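Local atomic coordinates of PncC family amidohydrolase (Enterobacter asburiae, PDB entry 6L19), a protein that probably hydrolyses the amide of nicotinamide mononucleotide in pyridine nucleotide salvage. Residues T125-W130 with T138-F143; L26-T31 with A102-A107; A33-G38 with L59-D64. The protein carries 3 engineered substitutions. All coordinates share one frame; numbering follows the deposited sequence.

Contact 1. Residues T125-W130 with T138-F143; sequences TVCFAW and TRTMLF. Engineered in segment 138-143: M141 (natural residue Val).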
loop_
_atom_site.group_PDB
_atom_site.type_symbol
_atom_site.label_atom_id
_atom_site.label_comp_id
_atom_site.label_asym_id
_atom_site.label_seq_id
_atom_site.Cartn_x
_atom_site.Cartn_y
_atom_site.Cartn_z
ATOM N N THR A 125 10.345 17.314 -5.158
ATOM C CA THR A 125 10.505 17.554 -3.730
ATOM C C THR A 125 9.741 16.496 -2.942
ATOM O O THR A 125 8.535 16.315 -3.153
ATOM C CB THR A 125 10.001 18.948 -3.379
ATOM O OG1 THR A 125 10.756 19.909 -4.130
ATOM C CG2 THR A 125 10.149 19.207 -1.881
ATOM N N VAL A 126 10.432 15.791 -2.046
ATOM C CA VAL A 126 9.816 14.721 -1.262
ATOM C C VAL A 126 10.219 14.875 0.201
ATOM O O VAL A 126 11.398 15.089 0.506
ATOM C CB VAL A 126 10.201 13.323 -1.793
ATOM C CG1 VAL A 126 9.343 12.251 -1.129
ATOM C CG2 VAL A 126 10.052 13.260 -3.343
ATOM N N CYS A 127 9.236 14.771 1.100
ATOM C CA CYS A 127 9.452 14.797 2.542
ATOM C C CYS A 127 9.275 13.404 3.132
ATOM O O CYS A 127 8.430 12.614 2.689
ATOM C CB CYS A 127 8.487 15.763 3.244
ATOM S SG CYS A 127 8.714 17.498 2.747
ATOM N N PHE A 128 10.064 13.133 4.156
ATOM C CA PHE A 128 10.157 11.831 4.793
ATOM C C PHE A 128 10.063 11.996 6.296
ATOM O O PHE A 128 10.629 12.940 6.850
ATOM C CB PHE A 128 11.500 11.155 4.474
ATOM C CG PHE A 128 11.747 10.927 3.001
ATOM C CD1 PHE A 128 12.264 11.941 2.198
ATOM C CD2 PHE A 128 11.485 9.686 2.427
ATOM C CE1 PHE A 128 12.501 11.725 0.832
ATOM C CE2 PHE A 128 11.712 9.454 1.074
ATOM C CZ PHE A 128 12.225 10.476 0.269
ATOM N N ALA A 129 9.387 11.054 6.962
ATOM C CA ALA A 129 9.471 10.924 8.409
ATOM C C ALA A 129 9.746 9.472 8.756
ATOM O O ALA A 129 9.186 8.561 8.141
ATOM C CB ALA A 129 8.170 11.394 9.126
ATOM N N TRP A 130 10.615 9.261 9.737
ATOM C CA TRP A 130 10.849 7.953 10.331
ATOM C C TRP A 130 10.547 8.071 11.816
ATOM O O TRP A 130 11.206 8.842 12.520
ATOM C CB TRP A 130 12.293 7.485 10.122
ATOM C CG TRP A 130 12.758 7.436 8.677
ATOM C CD1 TRP A 130 12.824 6.331 7.872
ATOM C CD2 TRP A 130 13.272 8.532 7.898
ATOM N NE1 TRP A 130 13.318 6.682 6.625
ATOM C CE2 TRP A 130 13.605 8.023 6.624
ATOM C CE3 TRP A 130 13.467 9.896 8.153
ATOM C CZ2 TRP A 130 14.123 8.832 5.606
ATOM C CZ3 TRP A 130 13.989 10.692 7.151
ATOM C CH2 TRP A 130 14.315 10.156 5.889
ATOM N N THR A 138 12.949 13.717 10.483
ATOM C CA THR A 138 12.372 14.105 9.204
ATOM C C THR A 138 13.465 14.649 8.292
ATOM O O THR A 138 14.488 15.169 8.760
ATOM C CB THR A 138 11.271 15.174 9.343
ATOM O OG1 THR A 138 11.840 16.351 9.922
ATOM C CG2 THR A 138 10.093 14.684 10.206
ATOM N N ARG A 139 13.228 14.550 6.987
ATOM C CA ARG A 139 14.127 15.158 6.022
ATOM C C ARG A 139 13.356 15.498 4.760
ATOM O O ARG A 139 12.312 14.907 4.461
ATOM C CB ARG A 139 15.312 14.246 5.689
ATOM C CG ARG A 139 16.591 14.633 6.417
ATOM C CD ARG A 139 17.252 13.414 7.034
ATOM N NE ARG A 139 18.351 13.766 7.927
ATOM C CZ ARG A 139 18.196 14.292 9.137
ATOM N NH1 ARG A 139 16.985 14.539 9.608
ATOM N NH2 ARG A 139 19.258 14.571 9.878
ATOM N N THR A 140 13.893 16.464 4.023
ATOM C CA THR A 140 13.355 16.878 2.735
ATOM C C THR A 140 14.441 16.693 1.683
ATOM O O THR A 140 15.602 17.037 1.915
ATOM C CB THR A 140 12.874 18.331 2.763
ATOM O OG1 THR A 140 11.859 18.480 3.762
ATOM C CG2 THR A 140 12.304 18.737 1.411
ATOM N N MET A 141 14.073 16.124 0.544
ATOM C CA MET A 141 15.011 15.891 -0.543
ATOM C C MET A 141 14.411 16.450 -1.823
ATOM O O MET A 141 13.193 16.445 -2.007
ATOM C CB MET A 141 15.296 14.393 -0.741
ATOM C CG MET A 141 16.068 13.710 0.382
ATOM S SD MET A 141 17.691 14.372 0.773
ATOM C CE MET A 141 18.646 13.400 -0.348
ATOM N N LEU A 142 15.269 16.921 -2.714
ATOM C CA LEU A 142 14.847 17.246 -4.068
ATOM C C LEU A 142 15.501 16.246 -5.016
ATOM O O LEU A 142 16.730 16.201 -5.120
ATOM C CB LEU A 142 15.212 18.683 -4.429
ATOM C CG LEU A 142 14.887 19.019 -5.882
ATOM C CD1 LEU A 142 13.384 19.036 -6.091
ATOM C CD2 LEU A 142 15.499 20.365 -6.245
ATOM N N PHE A 143 14.683 15.426 -5.675
ATOM C CA PHE A 143 15.168 14.371 -6.559
ATOM C C PHE A 143 15.012 14.791 -8.014
ATOM O O PHE A 143 13.942 15.266 -8.417
ATOM C CB PHE A 143 14.407 13.064 -6.331
ATOM C CG PHE A 143 14.640 12.451 -4.980
ATOM C CD1 PHE A 143 15.898 12.007 -4.616
ATOM C CD2 PHE A 143 13.594 12.329 -4.067
ATOM C CE1 PHE A 143 16.114 11.428 -3.368
ATOM C CE2 PHE A 143 13.795 11.750 -2.809
ATOM C CZ PHE A 143 15.059 11.299 -2.459
#

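Contact 2. Residues L26-T31 with A102-A107; sequences LGLRLT and ADISIA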
loop_
_atom_site.group_PDB
_atom_site.type_symbol
_atom_site.label_atom_id
_atom_site.label_comp_id
_atom_site.label_asym_id
_atom_site.label_seq_id
_atom_site.Cartn_x
_atom_site.Cartn_y
_atom_site.Cartn_z
ATOM N N LEU A 26 15.385 -7.724 16.794
ATOM C CA LEU A 26 14.787 -7.113 17.977
ATOM C C LEU A 26 13.272 -7.260 17.999
ATOM O O LEU A 26 12.602 -6.582 18.785
ATOM C CB LEU A 26 15.184 -5.635 18.057
ATOM C CG LEU A 26 16.639 -5.433 18.492
ATOM C CD1 LEU A 26 17.165 -4.013 18.290
ATOM C CD2 LEU A 26 16.765 -5.824 19.952
ATOM N N GLY A 27 12.717 -8.137 17.165
ATOM C CA GLY A 27 11.271 -8.226 17.041
ATOM C C GLY A 27 10.587 -6.931 16.638
ATOM O O GLY A 27 9.407 -6.748 16.943
ATOM N N LEU A 28 11.299 -6.020 15.970
ATOM C CA LEU A 28 10.709 -4.749 15.570
ATOM C C LEU A 28 9.677 -4.947 14.470
ATOM O O LEU A 28 9.879 -5.732 13.540
ATOM C CB LEU A 28 11.796 -3.799 15.089
ATOM C CG LEU A 28 12.610 -3.240 16.245
ATOM C CD1 LEU A 28 13.888 -2.590 15.746
ATOM C CD2 LEU A 28 11.767 -2.275 17.096
ATOM N N ARG A 29 8.563 -4.233 14.577
ATOM C CA ARG A 29 7.524 -4.261 13.561
ATOM C C ARG A 29 7.450 -2.909 12.844
ATOM O O ARG A 29 7.475 -1.852 13.483
ATOM C CB ARG A 29 6.176 -4.633 14.193
ATOM C CG ARG A 29 6.231 -5.946 15.012
ATOM C CD ARG A 29 4.896 -6.222 15.715
ATOM N NE ARG A 29 4.500 -5.085 16.545
ATOM C CZ ARG A 29 4.776 -4.956 17.844
ATOM N NH1 ARG A 29 5.424 -5.922 18.496
ATOM N NH2 ARG A 29 4.385 -3.860 18.499
ATOM N N LEU A 30 7.349 -2.961 11.510
ATOM C CA LEU A 30 7.451 -1.805 10.625
ATOM C C LEU A 30 6.133 -1.621 9.887
ATOM O O LEU A 30 5.472 -2.600 9.521
ATOM C CB LEU A 30 8.598 -1.988 9.600
ATOM C CG LEU A 30 8.767 -0.978 8.454
ATOM C CD1 LEU A 30 9.235 0.364 9.015
ATOM C CD2 LEU A 30 9.760 -1.511 7.408
ATOM N N THR A 31 5.761 -0.362 9.667
ATOM C CA THR A 31 4.582 -0.010 8.895
ATOM C C THR A 31 4.926 1.223 8.074
ATOM O O THR A 31 5.858 1.961 8.408
ATOM C CB THR A 31 3.370 0.264 9.805
ATOM O OG1 THR A 31 2.211 0.505 8.994
ATOM C CG2 THR A 31 3.635 1.499 10.679
ATOM N N ALA A 102 2.617 -0.699 15.342
ATOM C CA ALA A 102 3.973 -1.022 14.935
ATOM C C ALA A 102 4.988 -0.319 15.832
ATOM O O ALA A 102 4.667 0.618 16.567
ATOM C CB ALA A 102 4.193 -0.635 13.467
ATOM N N ASP A 103 6.235 -0.790 15.762
ATOM C CA ASP A 103 7.312 -0.121 16.487
ATOM C C ASP A 103 7.886 1.043 15.699
ATOM O O ASP A 103 8.352 2.025 16.288
ATOM C CB ASP A 103 8.432 -1.108 16.797
ATOM C CG ASP A 103 7.960 -2.268 17.666
ATOM O OD1 ASP A 103 7.528 -1.998 18.804
ATOM O OD2 ASP A 103 7.999 -3.435 17.206
ATOM N N ILE A 104 7.886 0.927 14.376
ATOM C CA ILE A 104 8.572 1.857 13.483
ATOM C C ILE A 104 7.652 2.156 12.312
ATOM O O ILE A 104 6.997 1.252 11.784
ATOM C CB ILE A 104 9.908 1.265 12.991
ATOM C CG1 ILE A 104 10.850 1.040 14.171
ATOM C CG2 ILE A 104 10.572 2.169 11.950
ATOM C CD1 ILE A 104 12.174 0.394 13.760
ATOM N N SER A 105 7.587 3.424 11.918
ATOM C CA SER A 105 6.831 3.819 10.742
ATOM C C SER A 105 7.672 4.721 9.853
ATOM O O SER A 105 8.544 5.451 10.326
ATOM C CB SER A 105 5.523 4.532 11.118
ATOM O OG SER A 105 5.805 5.736 11.800
ATOM N N ILE A 106 7.404 4.641 8.550
ATOM C CA ILE A 106 7.947 5.542 7.543
ATOM C C ILE A 106 6.765 6.214 6.875
ATOM O O ILE A 106 5.806 5.538 6.490
ATOM C CB ILE A 106 8.789 4.795 6.484
ATOM C CG1 ILE A 106 9.884 3.944 7.130
ATOM C CG2 ILE A 106 9.393 5.780 5.477
ATOM C CD1 ILE A 106 10.565 2.975 6.116
ATOM N N ALA A 107 6.824 7.528 6.740
ATOM C CA ALA A 107 5.845 8.268 5.961
ATOM C C ALA A 107 6.577 9.028 4.868
ATOM O O ALA A 107 7.646 9.602 5.108
ATOM C CB ALA A 107 5.040 9.263 6.821
#

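Contact 3. Residues A33-G38 with L59-D64; sequences AESCTG and LVVFSD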
loop_
_atom_site.group_PDB
_atom_site.type_symbol
_atom_site.label_atom_id
_atom_site.label_comp_id
_atom_site.label_asym_id
_atom_site.label_seq_id
_atom_site.Cartn_x
_atom_site.Cartn_y
_atom_site.Cartn_z
ATOM N N ALA A 33 3.354 4.542 5.332
ATOM C CA ALA A 33 2.306 5.337 4.701
ATOM C C ALA A 33 2.927 6.154 3.573
ATOM O O ALA A 33 3.842 6.953 3.808
ATOM C CB ALA A 33 1.615 6.248 5.720
ATOM N N GLU A 34 2.436 5.951 2.357
ATOM C CA GLU A 34 3.048 6.491 1.144
ATOM C C GLU A 34 2.088 7.433 0.444
ATOM O O GLU A 34 0.966 7.048 0.113
ATOM C CB GLU A 34 3.412 5.387 0.139
ATOM C CG GLU A 34 4.395 4.367 0.599
ATOM C CD GLU A 34 4.513 3.223 -0.411
ATOM O OE1 GLU A 34 4.989 3.454 -1.556
ATOM O OE2 GLU A 34 4.107 2.102 -0.052
ATOM N N SER A 35 2.543 8.642 0.165
ATOM C CA SER A 35 1.735 9.567 -0.625
ATOM C C SER A 35 2.650 10.236 -1.641
ATOM O O SER A 35 2.994 11.425 -1.505
ATOM C CB SER A 35 1.036 10.595 0.243
ATOM O OG SER A 35 0.361 11.500 -0.614
ATOM N N CYS A 36 2.992 9.472 -2.675
ATOM C CA CYS A 36 3.977 9.898 -3.654
ATOM C C CYS A 36 4.454 8.663 -4.408
ATOM O O CYS A 36 4.440 8.620 -5.641
ATOM C CB CYS A 36 5.126 10.608 -2.927
ATOM S SG CYS A 36 6.532 10.986 -3.786
ATOM N N THR A 37 4.848 7.638 -3.662
ATOM C CA THR A 37 5.484 6.462 -4.236
ATOM C C THR A 37 4.500 5.377 -4.689
ATOM O O THR A 37 4.938 4.356 -5.224
ATOM C CB THR A 37 6.479 5.908 -3.231
ATOM O OG1 THR A 37 5.829 5.772 -1.972
ATOM C CG2 THR A 37 7.657 6.897 -3.070
ATOM N N GLY A 38 3.192 5.569 -4.495
ATOM C CA GLY A 38 2.170 4.715 -5.092
ATOM C C GLY A 38 2.121 3.272 -4.620
ATOM O O GLY A 38 1.426 2.451 -5.235
ATOM N N LEU A 59 -0.060 1.669 3.925
ATOM C CA LEU A 59 -1.129 2.516 3.425
ATOM C C LEU A 59 -0.621 3.371 2.277
ATOM O O LEU A 59 0.513 3.860 2.306
ATOM C CB LEU A 59 -1.683 3.421 4.542
ATOM C CG LEU A 59 -2.907 4.225 4.130
ATOM C CD1 LEU A 59 -4.108 3.308 4.044
ATOM C CD2 LEU A 59 -3.127 5.373 5.148
ATOM N N VAL A 60 -1.466 3.537 1.265
ATOM C CA VAL A 60 -1.228 4.447 0.149
ATOM C C VAL A 60 -2.388 5.438 0.116
ATOM O O VAL A 60 -3.553 5.023 0.143
ATOM C CB VAL A 60 -1.131 3.685 -1.188
ATOM C CG1 VAL A 60 -1.046 4.653 -2.353
ATOM C CG2 VAL A 60 0.064 2.733 -1.190
ATOM N N VAL A 61 -2.082 6.738 0.079
ATOM C CA VAL A 61 -3.116 7.765 -0.059
ATOM C C VAL A 61 -2.617 8.845 -1.009
ATOM O O VAL A 61 -1.434 9.203 -1.010
ATOM C CB VAL A 61 -3.527 8.396 1.292
ATOM C CG1 VAL A 61 -4.026 7.338 2.275
ATOM C CG2 VAL A 61 -2.364 9.192 1.891
ATOM N N PHE A 62 -3.517 9.359 -1.835
ATOM C CA PHE A 62 -3.149 10.475 -2.691
ATOM C C PHE A 62 -3.552 11.830 -2.114
ATOM O O PHE A 62 -2.716 12.734 -2.041
ATOM C CB PHE A 62 -3.752 10.324 -4.091
ATOM C CG PHE A 62 -3.455 11.502 -4.976
ATOM C CD1 PHE A 62 -2.198 11.640 -5.559
ATOM C CD2 PHE A 62 -4.396 12.508 -5.165
ATOM C CE1 PHE A 62 -1.898 12.744 -6.345
ATOM C CE2 PHE A 62 -4.104 13.621 -5.946
ATOM C CZ PHE A 62 -2.856 13.734 -6.540
ATOM N N SER A 63 -4.813 11.990 -1.706
ATOM C CA SER A 63 -5.382 13.321 -1.491
ATOM C C SER A 63 -5.071 13.892 -0.100
ATOM O O SER A 63 -4.737 13.166 0.845
ATOM C CB SER A 63 -6.895 13.274 -1.669
ATOM O OG SER A 63 -7.474 12.528 -0.614
ATOM N N ASP A 64 -5.218 15.224 0.015
ATOM C CA ASP A 64 -5.160 15.887 1.321
ATOM C C ASP A 64 -6.266 15.393 2.246
ATOM O O ASP A 64 -6.037 15.159 3.442
ATOM C CB ASP A 64 -5.294 17.403 1.164
ATOM C CG ASP A 64 -4.081 18.049 0.527
ATOM O OD1 ASP A 64 -3.019 17.400 0.434
ATOM O OD2 ASP A 64 -4.201 19.224 0.121
HETATM O O HOH W 1 2.803 2.044 2.219
HETATM O O HOH W 2 -0.139 13.071 -2.966
#

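Contact 1. Residues T125-W130 with T138-F143
F128 and F143 meet edge to edge across a beta hairpin, the antiparallel pair formed by strands 125-132 and 135-142. Their rims approach from opposite directions, with F128 CZ 3.7 Å from F143 CE2. V126 joins the same cluster: its CG1 stands anti to the backbone N (chi1 -169°), which leaves CG2 beside that N and against F143 CD2, also 3.7 Å away. This is the tight part of the contact. I108 of the next strand packs on V126 and F128, helix 147-165 covers the face that carries these residues, and F157 of that helix makes an edge-to-face pair with F128. The outer strand is looser. M141, an engineered residue, lays its CG 4.1 Å from F128 CE1 before its bent chain leads away, and the end of the exposed R139, modelled in two conformers, also leads away, with E137 as a salt-bridge partner in the conformer described. On the other face, T138 and T140 both hydrogen-bond the carboxylate of E86 through their hydroxyls, while T125 OG1 bonds A122 O. Two hydrogen-bonded pairs, F128 with R139 and V126 with M141, stitch the backbones together, the latter with V126 N 2.8 Å from M141 O.

Contact 2. Residues L26-T31 with A102-A107
The guanidinium of R29 carries D103 OD2 on one face, 3.6 Å above the plane and over its centre, while A102 CA approaches obliquely and NH2 bonds Q101 O. Carboxylate and guanidinium planes stand 48° apart. The salt bridge from R29 NH2 to D103 OD1 is long, 3.7 Å, and rests on charge alone, because the oxygen lies well out of the guanidinium plane and no N-H points at it. D103 finds its firmer grip on the backbone, where OD2 offers its anti lone pair to R29 N at 2.8 Å. Its OD1 forms a second salt bridge, with R133 NH1. The backbone exchange runs both ways, since R29 O accepts from two N-H groups, those of D103 and I104.

From there the chains continue as neighbouring parallel strands, with T31 N bonded to I104 O and I106 N to T31 O. On one face L30 CD1 touches I104 CG2 at 3.7 Å and, more loosely, I106 CG1, and L28 CD1 touches I104 CD1. On the other, the T31 methyl lies between its own backbone N and carbonyl carbon, where CG2 packs 3.6 Å from both A102 CB and S105 CB; that rotamer leaves OG1 to bond V57 O. S105 OG likewise turns elsewhere, to A93 O.

Helix 86-100 covers the T31 and S105 face through I96. L162 of helix 147-165 and L23 of helix 12-25 pack against L30 and I104, and strand 125-132 flanks segment 102-107.

Contact 3. Residues A33-G38 with L59-D64
S35 reaches across to V61 with its hydroxyl. With OG anti to the backbone N (chi1 176°), the group lies 2.9 Å from V61 O and donates to it, tilted 31° from that carbonyl's plane. K67 NZ also bonds S35 OG, and a water donates to both S35 OG and F62 O, so several partners fix the hydroxyl's rotation. Beside it, S35 CB meets V61 CG2 at 4.0 Å. E34, on the other face of the strand, extends along the side that V60 shares. V60 CG2 packs against G38 C, also 4.0 Å away, where the chain has turned past the strand end.

These are the two parallel strands of a beta-alpha-beta crossover, 30-35 and 55-61, joined through helix 40-46. E34 links all three: its N bonds L59 O, its O accepts from V61 N, and its carboxylate meets L41 N and S42 N at the helix start. T37 OG1 donates to the anti lone pair of E34 OE1, and a water lies 2.6 Å from E34 OE2 and 2.9 Å from L59 O. Along the outer side of strand 55-61, L59, V60 and V61 pair antiparallel with a strand of the second subunit, whose D56 accepts from F62 N, so the sheet runs on across the interface.

In the fold
One mixed sheet carries all three contacts, ordered 55-61, 30-35, 104-110, 125-132, 135-142. Contacts 2 and 3 share strand 30-35: their centres lie about 18 Å apart, and I106 O and A33 N, separated by 2.9 Å, probably form a hydrogen bond. Contact 1 joins contact 2 through a similar probable bond from A129 N to A107 O, although their centres are about 19 Å apart on opposite sides of the chain's centre. Contacts 1 and 3 are nearer, about 14 Å between centres, and touch where V126 meets C36. Both approach the bound sodium ion, about 5 Å from the F62 side chain and 8 Å from that of V126.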